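Local coordinates for protein diphosphomevalonate decarboxylase, putative (Trypanosoma brucei, PDB 2HKE) that probably catalyses the ATP-dependent decarboxylation of (R)-5-diphosphomevalonate to isopentenyl diphosphate, the step of the mevalonate pathway that supplies isoprenoid and sterol synthesis, at residues C148-N159 with V170-W180; S115-A124 with V136-A147. The protein carries 1 engineered substitution. All coordinates share one frame; numbering follows the deposited sequence.

Interaction 2 pairs two helices of the N-terminal domain, and interaction 1 is the beta hairpin that follows them in the chain; their centres are 14 Å apart. The two meet directly. S137 OG of helix 136-143 lies 2.9 Å from C148 O and 3.1 Å from A171 N, a probable hydrogen bond in each case, so one hydroxyl would tie the helix to both segments of interaction 1. Nearby, V170 CG2 packs 3.4 Å from M138 CG. W158 CH2 rests 3.4 Å from G145 CA, and the W158 side chain is about 5 Å from the sulfate held in interaction 2. That anion probably marks a phosphate-binding part of the active site.

Interaction 1. Residues C148-N159 with V170-W180; sequences CRSAFGGFVIWN and VATQFVDETHW
N159 reaches across to the neighbouring strand, and its amide nitrogen grips two of that strand's oxygens. N159 ND2 donates to T172 OG1 at 3.0 Å, with the hydroxyl oxygen lying in the amide plane, and also to V170 O. Backbone N159 N reaches V170 O as well, from the opposite face of the carbonyl plane. With CG anti to the carbonyl carbon (chi1 -54°), the two ND2 bonds, to T172 OG1 and V170 O, fix the rotation of the amide.

I157 and T172 pair through two backbone bonds further along. Beyond them a classic beta bulge sets F174 and V175 together opposite F155: F155 O accepts from F174 N at 2.7 Å, while V175 N gives it a weak, longer bond. The ring of F155 lies alongside V175, CD1 3.5 Å from CG2, and its CZ touches W180 CE3 at 3.9 Å. F174 meets the end of I157 through CD1, and its ring packs edge-to-face on F37.

F155, I157, T172 and V175 share one face of the sheet; V156, W158, A171 and Q173 share the other. Q173 CG is anti to the backbone N (chi1 -176°) and the chain runs on extended, so Q173 NE2 reaches G153 O, 2.8 Å away; the donor stands above the carbonyl plane. In the chain that precedes the strand, F152 is sandwiched near its rim, with Q173 N over one face and A151 CB over the other. A171 CB sits tightly at C148 O, 3.2 Å away, and also meets V156 CG1.

F155, I157 and F174 pack on helix 213-234, whereas C148, A151, W158 and V170 touch helix 136-143. This is an antiparallel beta hairpin with a classic bulge, on the sheet of the GHMP-kinase-like N-terminal domain.

Interaction 2. Residues S115-A124 with V136-A147; sequences SASGYCAMSA and VSMLARLGSGSA. With SO4 (sulfate ion), chain C.
A sulfate pocket lies at one end of this helix pair, whose segments run at 132° between their N-to-C directions. The anion, probably from the crystallisation liquor, is held by S144 and G145: G145 N donates to sulfate O4 at 2.9 Å, and S144 OG lies close to O3, though its proton is not settled. K22, Y19, T200 and R77 complete the site.

Beside it, Y119 of helix 114-130 packs its ring on G143 and S144. G143 CA approaches the ring face, 3.9 Å from its centroid and 18° off the normal, a CH-pi contact made possible by the absence of a side chain. S144 CB packs 3.6 Å from Y119 CD2. G143 O, over the same ring, accepts a hydrogen bond from R77, which so links this surface to the anion.

Where the chain leaves the pocket, A147 CB wedges against helix 114-130, 3.1 Å from A116 O and 3.6 Å from Y119 CB. A140 CB nests against C120 and S123. At the far end S123 OG, swung anti to its own nitrogen (chi1 169°), donates to V136 O at 2.8 Å, in the carbonyl plane on a lone pair; A140 N donates to the same oxygen within its helix. V136 splits its methyls, CG2 to A124 CB at 3.8 Å and CG1 to C120 SG.

Small residues let the helices cross with axes 8.3 Å apart, beside a pocket consistent with the diphosphate-binding site of GHMP-family decarboxylases.

Interaction 1. Residues C148-N159 with V170-W180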
# COMPACT_ATOMS: atom_id res chain seq x y z
N CYS A 148 1.84 -5.37 -7.03
CA CYS A 148 1.69 -6.79 -7.08
C CYS A 148 1.02 -7.39 -5.83
O CYS A 148 0.37 -8.48 -5.93
CB CYS A 148 3.06 -7.41 -7.41
SG CYS A 148 4.06 -7.91 -6.04
N ARG A 149 1.02 -6.68 -4.70
CA ARG A 149 0.42 -7.23 -3.50
C ARG A 149 -1.07 -6.89 -3.35
O ARG A 149 -1.72 -7.43 -2.47
CB ARG A 149 1.18 -6.80 -2.26
CG ARG A 149 2.69 -7.22 -2.23
CD ARG A 149 3.28 -6.86 -0.87
NE ARG A 149 3.00 -5.44 -0.56
CZ ARG A 149 3.85 -4.44 -0.67
NH1 ARG A 149 5.12 -4.64 -0.99
NH2 ARG A 149 3.41 -3.20 -0.46
N SER A 150 -1.58 -5.99 -4.18
CA SER A 150 -2.99 -5.63 -4.15
C SER A 150 -3.89 -6.65 -4.91
O SER A 150 -5.14 -6.47 -4.95
CB SER A 150 -3.18 -4.19 -4.58
OG SER A 150 -2.91 -3.30 -3.51
N ALA A 151 -3.26 -7.68 -5.50
CA ALA A 151 -3.95 -8.66 -6.33
C ALA A 151 -4.84 -9.59 -5.53
O ALA A 151 -5.74 -10.20 -6.10
CB ALA A 151 -2.90 -9.49 -7.20
N PHE A 152 -4.63 -9.66 -4.22
CA PHE A 152 -5.32 -10.55 -3.33
C PHE A 152 -5.77 -9.78 -2.13
O PHE A 152 -5.11 -8.80 -1.74
CB PHE A 152 -4.40 -11.63 -2.82
CG PHE A 152 -3.74 -12.40 -3.89
CD1 PHE A 152 -4.44 -13.39 -4.57
CD2 PHE A 152 -2.41 -12.17 -4.23
CE1 PHE A 152 -3.82 -14.10 -5.60
CE2 PHE A 152 -1.80 -12.85 -5.23
CZ PHE A 152 -2.49 -13.83 -5.92
N GLY A 153 -6.87 -10.25 -1.55
CA GLY A 153 -7.34 -9.79 -0.24
C GLY A 153 -6.48 -10.34 0.87
O GLY A 153 -5.67 -11.25 0.68
N GLY A 154 -6.64 -9.79 2.06
CA GLY A 154 -6.03 -10.37 3.22
C GLY A 154 -4.61 -9.95 3.49
O GLY A 154 -4.27 -8.79 3.30
N PHE A 155 -3.80 -10.91 3.94
CA PHE A 155 -2.37 -10.70 4.23
C PHE A 155 -1.61 -11.34 3.07
O PHE A 155 -1.81 -12.51 2.74
CB PHE A 155 -1.97 -11.34 5.52
CG PHE A 155 -2.52 -10.68 6.75
CD1 PHE A 155 -3.84 -10.78 7.08
CD2 PHE A 155 -1.69 -9.98 7.61
CE1 PHE A 155 -4.33 -10.19 8.26
CE2 PHE A 155 -2.17 -9.38 8.77
CZ PHE A 155 -3.49 -9.52 9.08
N VAL A 156 -0.74 -10.57 2.43
CA VAL A 156 -0.15 -10.96 1.16
C VAL A 156 1.37 -10.84 1.24
O VAL A 156 1.88 -9.79 1.67
CB VAL A 156 -0.71 -10.04 0.03
CG1 VAL A 156 -0.10 -10.34 -1.32
CG2 VAL A 156 -2.26 -10.14 0.01
N ILE A 157 2.04 -11.90 0.81
CA ILE A 157 3.49 -11.91 0.67
C ILE A 157 3.92 -11.67 -0.77
O ILE A 157 3.47 -12.35 -1.67
CB ILE A 157 4.05 -13.25 1.12
CG1 ILE A 157 3.79 -13.46 2.62
CG2 ILE A 157 5.58 -13.32 0.83
CD1 ILE A 157 4.05 -14.96 3.06
N TRP A 158 4.83 -10.73 -0.99
CA TRP A 158 5.49 -10.65 -2.26
C TRP A 158 6.75 -11.49 -2.11
O TRP A 158 7.67 -11.12 -1.35
CB TRP A 158 5.87 -9.16 -2.56
CG TRP A 158 6.56 -8.95 -3.85
CD1 TRP A 158 6.82 -9.90 -4.82
CD2 TRP A 158 7.14 -7.73 -4.33
NE1 TRP A 158 7.51 -9.33 -5.86
CE2 TRP A 158 7.71 -8.00 -5.60
CE3 TRP A 158 7.20 -6.43 -3.83
CZ2 TRP A 158 8.36 -7.03 -6.35
CZ3 TRP A 158 7.87 -5.46 -4.60
CH2 TRP A 158 8.41 -5.79 -5.85
N ASN A 159 6.74 -12.65 -2.76
CA ASN A 159 7.87 -13.55 -2.82
C ASN A 159 8.92 -13.00 -3.78
O ASN A 159 8.64 -12.77 -4.94
CB ASN A 159 7.41 -14.97 -3.24
CG ASN A 159 6.32 -15.49 -2.38
OD1 ASN A 159 6.57 -15.93 -1.26
ND2 ASN A 159 5.09 -15.32 -2.83
N VAL A 170 6.50 -13.00 -7.36
CA VAL A 170 5.05 -12.92 -7.40
C VAL A 170 4.49 -12.86 -6.00
O VAL A 170 5.12 -13.33 -5.07
CB VAL A 170 4.51 -14.15 -8.16
CG1 VAL A 170 4.78 -15.41 -7.33
CG2 VAL A 170 2.98 -13.98 -8.53
N ALA A 171 3.28 -12.30 -5.86
CA ALA A 171 2.64 -12.22 -4.57
C ALA A 171 1.77 -13.45 -4.40
O ALA A 171 1.24 -13.97 -5.39
CB ALA A 171 1.77 -10.98 -4.41
N THR A 172 1.66 -13.91 -3.16
CA THR A 172 0.72 -14.96 -2.83
C THR A 172 -0.06 -14.60 -1.57
O THR A 172 0.43 -13.85 -0.70
CB THR A 172 1.44 -16.29 -2.61
OG1 THR A 172 2.43 -16.14 -1.61
CG2 THR A 172 2.13 -16.75 -3.85
N GLN A 173 -1.30 -15.04 -1.49
CA GLN A 173 -2.12 -14.74 -0.34
C GLN A 173 -1.66 -15.62 0.79
O GLN A 173 -1.56 -16.84 0.64
CB GLN A 173 -3.62 -14.97 -0.63
CG GLN A 173 -4.48 -14.59 0.50
CD GLN A 173 -5.90 -14.83 0.15
OE1 GLN A 173 -6.31 -15.99 0.08
NE2 GLN A 173 -6.65 -13.76 -0.16
N PHE A 174 -1.32 -15.03 1.93
CA PHE A 174 -0.92 -15.80 3.06
C PHE A 174 -2.14 -16.33 3.83
O PHE A 174 -2.24 -17.55 4.08
CB PHE A 174 0.01 -15.02 3.96
CG PHE A 174 0.47 -15.78 5.16
CD1 PHE A 174 1.35 -16.85 5.06
CD2 PHE A 174 0.05 -15.39 6.42
CE1 PHE A 174 1.77 -17.55 6.18
CE2 PHE A 174 0.48 -16.06 7.54
CZ PHE A 174 1.33 -17.14 7.42
N VAL A 175 -3.00 -15.41 4.22
CA VAL A 175 -4.33 -15.69 4.70
C VAL A 175 -5.27 -14.69 4.14
O VAL A 175 -4.88 -13.55 3.79
CB VAL A 175 -4.44 -15.68 6.25
CG1 VAL A 175 -3.55 -16.78 6.86
CG2 VAL A 175 -4.13 -14.30 6.88
N ASP A 176 -6.55 -15.09 4.05
CA ASP A 176 -7.51 -14.16 3.47
C ASP A 176 -8.12 -13.27 4.52
O ASP A 176 -7.75 -13.29 5.69
CB ASP A 176 -8.57 -14.90 2.61
CG ASP A 176 -9.52 -15.75 3.44
OD1 ASP A 176 -9.69 -15.50 4.66
OD2 ASP A 176 -10.14 -16.68 2.84
N GLU A 177 -9.02 -12.43 4.07
CA GLU A 177 -9.65 -11.42 4.91
C GLU A 177 -10.50 -12.00 6.02
O GLU A 177 -10.87 -11.30 6.93
CB GLU A 177 -10.48 -10.47 4.04
CG GLU A 177 -11.72 -11.04 3.34
CD GLU A 177 -11.44 -11.76 2.02
OE1 GLU A 177 -10.28 -11.99 1.67
OE2 GLU A 177 -12.40 -12.10 1.30
N THR A 178 -10.91 -13.25 5.90
CA THR A 178 -11.68 -13.87 6.96
C THR A 178 -10.86 -14.40 8.12
O THR A 178 -11.42 -14.75 9.16
CB THR A 178 -12.54 -15.06 6.41
OG1 THR A 178 -11.69 -16.13 6.06
CG2 THR A 178 -13.34 -14.67 5.24
N HIS A 179 -9.53 -14.45 8.00
CA HIS A 179 -8.71 -15.12 9.00
C HIS A 179 -8.73 -14.35 10.33
O HIS A 179 -8.91 -14.93 11.38
CB HIS A 179 -7.28 -15.33 8.49
CG HIS A 179 -6.36 -15.92 9.52
ND1 HIS A 179 -6.43 -17.24 9.92
CD2 HIS A 179 -5.35 -15.36 10.23
CE1 HIS A 179 -5.50 -17.46 10.84
NE2 HIS A 179 -4.84 -16.33 11.06
N TRP A 180 -8.56 -13.04 10.28
CA TRP A 180 -8.38 -12.24 11.49
C TRP A 180 -9.23 -11.00 11.41
O TRP A 180 -8.71 -9.89 11.21
CB TRP A 180 -6.89 -11.86 11.61
CG TRP A 180 -6.39 -11.42 12.98
CD1 TRP A 180 -7.13 -11.17 14.09
CD2 TRP A 180 -5.04 -11.09 13.32
NE1 TRP A 180 -6.33 -10.77 15.12
CE2 TRP A 180 -5.04 -10.72 14.67
CE3 TRP A 180 -3.84 -11.12 12.62
CZ2 TRP A 180 -3.88 -10.37 15.34
CZ3 TRP A 180 -2.68 -10.79 13.27
CH2 TRP A 180 -2.70 -10.44 14.62

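Interaction 2. Residues S115-A124 with V136-A147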
# COMPACT_ATOMS: atom_id res chain seq x y z
N SER A 115 -0.56 4.66 -6.62
CA SER A 115 0.08 3.98 -7.76
C SER A 115 -0.01 2.46 -7.64
O SER A 115 -0.22 1.75 -8.64
CB SER A 115 1.54 4.42 -7.89
OG SER A 115 2.35 3.60 -7.07
N ALA A 116 0.09 1.95 -6.42
CA ALA A 116 -0.07 0.51 -6.17
C ALA A 116 -1.43 0.04 -6.64
O ALA A 116 -1.56 -0.98 -7.32
CB ALA A 116 0.06 0.22 -4.69
N SER A 117 -2.46 0.77 -6.24
CA SER A 117 -3.82 0.38 -6.58
C SER A 117 -4.09 0.57 -8.08
O SER A 117 -4.75 -0.28 -8.73
CB SER A 117 -4.78 1.15 -5.69
OG SER A 117 -4.61 2.55 -5.86
N GLY A 118 -3.54 1.64 -8.63
CA GLY A 118 -3.73 1.98 -10.04
C GLY A 118 -3.14 0.97 -10.99
O GLY A 118 -3.79 0.53 -11.94
N TYR A 119 -1.90 0.56 -10.75
CA TYR A 119 -1.28 -0.44 -11.59
C TYR A 119 -1.92 -1.81 -11.41
O TYR A 119 -2.01 -2.59 -12.37
CB TYR A 119 0.22 -0.52 -11.29
CG TYR A 119 0.96 0.63 -11.94
CD1 TYR A 119 0.99 0.74 -13.31
CD2 TYR A 119 1.65 1.57 -11.18
CE1 TYR A 119 1.71 1.74 -13.94
CE2 TYR A 119 2.36 2.62 -11.81
CZ TYR A 119 2.36 2.67 -13.19
OH TYR A 119 3.03 3.65 -13.90
N CYS A 120 -2.34 -2.11 -10.20
CA CYS A 120 -3.05 -3.38 -9.98
C CYS A 120 -4.38 -3.39 -10.75
O CYS A 120 -4.69 -4.35 -11.44
CB CYS A 120 -3.28 -3.61 -8.53
SG CYS A 120 -3.91 -5.24 -8.16
N ALA A 121 -5.16 -2.33 -10.63
CA ALA A 121 -6.44 -2.28 -11.35
C ALA A 121 -6.21 -2.37 -12.87
O ALA A 121 -6.95 -3.06 -13.58
CB ALA A 121 -7.20 -1.01 -10.97
N MET A 122 -5.19 -1.68 -13.37
CA MET A 122 -4.88 -1.72 -14.80
C MET A 122 -4.43 -3.11 -15.25
O MET A 122 -4.82 -3.60 -16.32
CB MET A 122 -3.81 -0.68 -15.12
CG MET A 122 -3.56 -0.52 -16.56
SD MET A 122 -2.21 0.61 -16.90
CE MET A 122 -2.67 2.05 -15.93
N SER A 123 -3.54 -3.71 -14.47
CA SER A 123 -3.11 -5.11 -14.72
C SER A 123 -4.31 -6.06 -14.87
O SER A 123 -4.43 -6.80 -15.87
CB SER A 123 -2.23 -5.66 -13.57
OG SER A 123 -2.06 -7.06 -13.75
N ALA A 124 -5.21 -6.03 -13.90
CA ALA A 124 -6.36 -6.95 -13.91
C ALA A 124 -7.30 -6.68 -15.09
O ALA A 124 -7.76 -7.62 -15.71
CB ALA A 124 -7.14 -6.88 -12.59
N VAL A 136 -2.43 -11.48 -12.48
CA VAL A 136 -2.59 -10.10 -12.17
C VAL A 136 -1.36 -9.60 -11.41
O VAL A 136 -0.89 -8.47 -11.69
CB VAL A 136 -3.88 -9.84 -11.35
CG1 VAL A 136 -3.86 -8.41 -10.72
CG2 VAL A 136 -5.11 -10.06 -12.25
N SER A 137 -0.92 -10.38 -10.43
CA SER A 137 0.18 -9.95 -9.58
C SER A 137 1.48 -9.69 -10.38
O SER A 137 2.11 -8.62 -10.22
CB SER A 137 0.38 -10.94 -8.43
OG SER A 137 1.46 -10.57 -7.63
N MET A 138 1.89 -10.63 -11.25
CA MET A 138 3.12 -10.45 -12.00
C MET A 138 3.08 -9.34 -13.02
O MET A 138 4.10 -8.68 -13.24
CB MET A 138 3.55 -11.76 -12.66
CG MET A 138 3.99 -12.78 -11.59
SD MET A 138 4.55 -14.34 -12.36
CE MET A 138 5.15 -13.66 -13.91
N LEU A 139 1.94 -9.10 -13.64
CA LEU A 139 1.85 -7.95 -14.55
C LEU A 139 1.85 -6.63 -13.79
O LEU A 139 2.47 -5.66 -14.21
CB LEU A 139 0.59 -8.08 -15.39
CG LEU A 139 0.53 -7.08 -16.52
CD1 LEU A 139 1.64 -7.29 -17.50
CD2 LEU A 139 -0.87 -7.13 -17.19
N ALA A 140 1.13 -6.58 -12.67
CA ALA A 140 1.07 -5.40 -11.82
C ALA A 140 2.48 -5.02 -11.34
O ALA A 140 2.81 -3.85 -11.32
CB ALA A 140 0.16 -5.66 -10.64
N ARG A 141 3.30 -6.03 -11.03
CA ARG A 141 4.69 -5.87 -10.54
C ARG A 141 5.53 -5.07 -11.50
O ARG A 141 6.34 -4.23 -11.09
CB ARG A 141 5.32 -7.26 -10.36
CG ARG A 141 6.56 -7.25 -9.52
CD ARG A 141 7.39 -8.49 -9.70
NE ARG A 141 8.03 -8.52 -11.00
CZ ARG A 141 7.94 -9.48 -11.90
NH1 ARG A 141 7.30 -10.62 -11.66
NH2 ARG A 141 8.63 -9.37 -13.02
N LEU A 142 5.30 -5.30 -12.80
CA LEU A 142 5.99 -4.54 -13.85
C LEU A 142 5.72 -3.03 -13.81
O LEU A 142 6.50 -2.23 -14.32
CB LEU A 142 5.62 -5.07 -15.24
CG LEU A 142 6.22 -6.46 -15.51
CD1 LEU A 142 5.67 -6.98 -16.87
CD2 LEU A 142 7.78 -6.53 -15.50
N GLY A 143 4.52 -2.67 -13.36
CA GLY A 143 4.09 -1.31 -13.27
C GLY A 143 4.59 -0.69 -12.00
O GLY A 143 5.12 0.40 -12.05
N SER A 144 4.42 -1.38 -10.87
CA SER A 144 4.94 -0.93 -9.57
C SER A 144 5.09 -2.14 -8.68
O SER A 144 4.19 -2.97 -8.56
CB SER A 144 4.01 0.08 -8.85
OG SER A 144 4.62 0.48 -7.64
N GLY A 145 6.20 -2.24 -7.97
CA GLY A 145 6.40 -3.41 -7.14
C GLY A 145 5.28 -3.62 -6.13
O GLY A 145 4.71 -4.70 -6.05
N SER A 146 4.91 -2.58 -5.41
CA SER A 146 3.89 -2.77 -4.38
C SER A 146 2.51 -3.08 -4.99
O SER A 146 1.68 -3.68 -4.32
CB SER A 146 3.89 -1.57 -3.45
OG SER A 146 3.14 -0.54 -4.00
N ALA A 147 2.28 -2.77 -6.28
CA ALA A 147 1.00 -3.12 -6.93
C ALA A 147 0.77 -4.61 -6.94
O ALA A 147 -0.37 -5.08 -6.91
CB ALA A 147 0.91 -2.56 -8.39
S SO4 C . 8.62 0.75 -7.73
O1 SO4 C . 9.89 1.24 -8.22
O2 SO4 C . 8.40 1.22 -6.38
O3 SO4 C . 7.53 1.25 -8.56
O4 SO4 C . 8.63 -0.71 -7.71